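Local coordinates for ChrR-like cupin domain-containing protein (Ralstonia eutropha, PDB 3CJX) that is of unknown function but adopts a cupin-like beta fold related to the ChrR cupin domain, at residues H66-S71 and E111-L116. Sequence-based numbering, arbitrary orientation.
Sequences HMYTIS and EVIFML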
loop_
_atom_site.group_PDB
_atom_site.type_symbol
_atom_site.label_atom_id
_atom_site.label_comp_id
_atom_site.label_asym_id
_atom_site.label_seq_id
_atom_site.Cartn_x
_atom_site.Cartn_y
_atom_site.Cartn_z
ATOM N N HIS A 66 8.547 4.754 -1.795
ATOM C CA HIS A 66 8.883 5.672 -0.696
ATOM C C HIS A 66 8.021 5.264 0.489
ATOM O O HIS A 66 6.800 5.285 0.416
ATOM C CB HIS A 66 8.577 7.113 -1.050
ATOM C CG HIS A 66 9.429 7.659 -2.137
ATOM N ND1 HIS A 66 10.624 8.291 -1.887
ATOM C CD2 HIS A 66 9.251 7.699 -3.477
ATOM C CE1 HIS A 66 11.161 8.678 -3.031
ATOM N NE2 HIS A 66 10.343 8.340 -4.010
HETATM N N MSE A 67 8.656 4.902 1.585
HETATM C CA MSE A 67 7.899 4.422 2.733
HETATM C C MSE A 67 8.378 4.983 4.052
HETATM O O MSE A 67 9.572 4.998 4.331
HETATM C CB MSE A 67 7.921 2.901 2.745
HETATM C CG MSE A 67 7.346 2.261 3.983
HETATM SE SE MSE A 67 6.364 0.667 3.541
HETATM C CE MSE A 67 7.523 0.065 2.066
ATOM N N TYR A 68 7.402 5.438 4.840
ATOM C CA TYR A 68 7.637 5.987 6.145
ATOM C C TYR A 68 6.850 5.200 7.170
ATOM O O TYR A 68 5.616 5.062 7.065
ATOM C CB TYR A 68 7.208 7.450 6.194
ATOM C CG TYR A 68 7.476 8.143 7.520
ATOM C CD1 TYR A 68 8.734 8.662 7.811
ATOM C CD2 TYR A 68 6.462 8.307 8.456
ATOM C CE1 TYR A 68 8.981 9.314 8.998
ATOM C CE2 TYR A 68 6.692 8.958 9.651
ATOM C CZ TYR A 68 7.954 9.451 9.927
ATOM O OH TYR A 68 8.190 10.099 11.113
ATOM N N THR A 69 7.578 4.708 8.164
ATOM C CA THR A 69 6.986 3.962 9.249
ATOM C C THR A 69 6.619 4.909 10.366
ATOM O O THR A 69 7.479 5.565 10.946
ATOM C CB THR A 69 7.956 2.943 9.788
ATOM O OG1 THR A 69 8.347 2.077 8.723
ATOM C CG2 THR A 69 7.313 2.138 10.916
ATOM N N ILE A 70 5.336 4.975 10.670
ATOM C CA ILE A 70 4.848 5.856 11.727
ATOM C C ILE A 70 5.091 5.146 13.073
ATOM O O ILE A 70 5.632 5.716 14.025
ATOM C CB ILE A 70 3.344 6.193 11.491
ATOM C CG1 ILE A 70 3.163 6.856 10.101
ATOM C CG2 ILE A 70 2.761 7.064 12.645
ATOM C CD1 ILE A 70 1.753 6.742 9.495
ATOM N N SER A 71 4.707 3.879 13.135
ATOM C CA SER A 71 4.890 3.118 14.343
ATOM C C SER A 71 4.986 1.638 14.048
ATOM O O SER A 71 4.697 1.175 12.946
ATOM C CB SER A 71 3.762 3.408 15.349
ATOM O OG SER A 71 2.496 3.237 14.760
ATOM N N GLU A 111 2.255 0.693 11.530
ATOM C CA GLU A 111 1.593 1.682 10.685
ATOM C C GLU A 111 2.544 2.356 9.698
ATOM O O GLU A 111 3.544 2.975 10.116
ATOM C CB GLU A 111 0.976 2.771 11.580
ATOM C CG GLU A 111 -0.052 2.286 12.608
ATOM C CD GLU A 111 -1.324 1.739 11.982
ATOM O OE1 GLU A 111 -1.478 1.808 10.755
ATOM O OE2 GLU A 111 -2.194 1.243 12.720
ATOM N N VAL A 112 2.240 2.288 8.402
ATOM C CA VAL A 112 3.116 2.938 7.412
ATOM C C VAL A 112 2.351 3.809 6.428
ATOM O O VAL A 112 1.144 3.669 6.256
ATOM C CB VAL A 112 3.924 1.918 6.605
ATOM C CG1 VAL A 112 4.698 0.981 7.530
ATOM C CG2 VAL A 112 3.004 1.129 5.722
ATOM N N ILE A 113 3.050 4.746 5.821
ATOM C CA ILE A 113 2.468 5.511 4.727
ATOM C C ILE A 113 3.450 5.317 3.594
ATOM O O ILE A 113 4.653 5.453 3.780
ATOM C CB ILE A 113 2.255 7.020 5.032
ATOM C CG1 ILE A 113 1.561 7.691 3.846
ATOM C CG2 ILE A 113 3.580 7.744 5.335
ATOM C CD1 ILE A 113 1.246 9.144 4.075
ATOM N N PHE A 114 2.967 4.945 2.429
ATOM C CA PHE A 114 3.890 4.775 1.330
ATOM C C PHE A 114 3.371 5.274 0.029
ATOM O O PHE A 114 2.170 5.408 -0.172
ATOM C CB PHE A 114 4.308 3.318 1.165
ATOM C CG PHE A 114 3.194 2.406 0.783
ATOM C CD1 PHE A 114 2.879 2.194 -0.557
ATOM C CD2 PHE A 114 2.474 1.745 1.756
ATOM C CE1 PHE A 114 1.839 1.357 -0.917
ATOM C CE2 PHE A 114 1.447 0.891 1.416
ATOM C CZ PHE A 114 1.124 0.696 0.070
HETATM N N MSE A 115 4.321 5.577 -0.839
HETATM C CA MSE A 115 4.042 6.020 -2.179
HETATM C C MSE A 115 4.665 4.971 -3.125
HETATM O O MSE A 115 5.886 4.932 -3.259
HETATM C CB MSE A 115 4.629 7.433 -2.383
HETATM C CG MSE A 115 4.082 8.559 -1.420
HETATM SE SE MSE A 115 5.079 9.221 0.196
HETATM C CE MSE A 115 5.204 7.761 1.435
ATOM N N LEU A 116 3.836 4.136 -3.754
ATOM C CA LEU A 116 4.315 3.086 -4.661
ATOM C C LEU A 116 4.074 3.425 -6.115
ATOM O O LEU A 116 2.938 3.593 -6.531
ATOM C CB LEU A 116 3.612 1.753 -4.356
ATOM C CG LEU A 116 3.903 0.534 -5.255
ATOM C CD1 LEU A 116 5.343 0.077 -5.179
ATOM C CD2 LEU A 116 2.998 -0.614 -4.868
#
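M67 reaches over the buried face of two neighbouring antiparallel strands, 66-71 and 111-116, and nestles in the angle between V112 CG2 and F114 CB, both on strand 111-116. Its CG stands anti to the backbone N (chi1 172°), and bends further along the chain bring M67 SE to 4.0 Å from V112 CG2. M67 SE also makes an oblique Met-aromatic contact with F114, 5.3 Å from the ring centroid. The long, flexible thioether chain of methionine (here as selenomethionine) suits this recess, where M67 CB also packs on F114 CB. T69 and V112 continue this face. M67 and V112 also touch W74 of strand 73-76, so the layer packs against the other sheet of the cupin-like fold.

On the reverse face, which is more open, I113 CG2 fits against Y68 CB at 3.7 Å, while the tyrosine ring leads away. H66 and M115 pair further along; H66 ND1 bonds to Y89 OH on the neighbouring strand 88-92.

Regular pairing is interrupted by a classic beta bulge, where I70 and S71 both face E111. E111 O accepts a 2.7 Å bond from I70 N and a weak one from S71 N, and E111 N still bonds to S71 O (2.9 Å). The bulge turns I70 CB toward E111, and S71 OG lies 3.5 Å from E111 CG.

Backbone bonds thus alternate: H66 with M115 and Y68 with I113 pair mutually, while M67 and T69 bond toward strand 88-92, V112 and F114 to strand 43-50. Mostly apolar side chains fill the interior face, with T69 OG1 satisfied by W74 NE1. E111 OE1 forms a salt bridge with R47 and OE2 a hydrogen bond with S49, both on strand 43-50, which probably stabilises the carboxylate's charge.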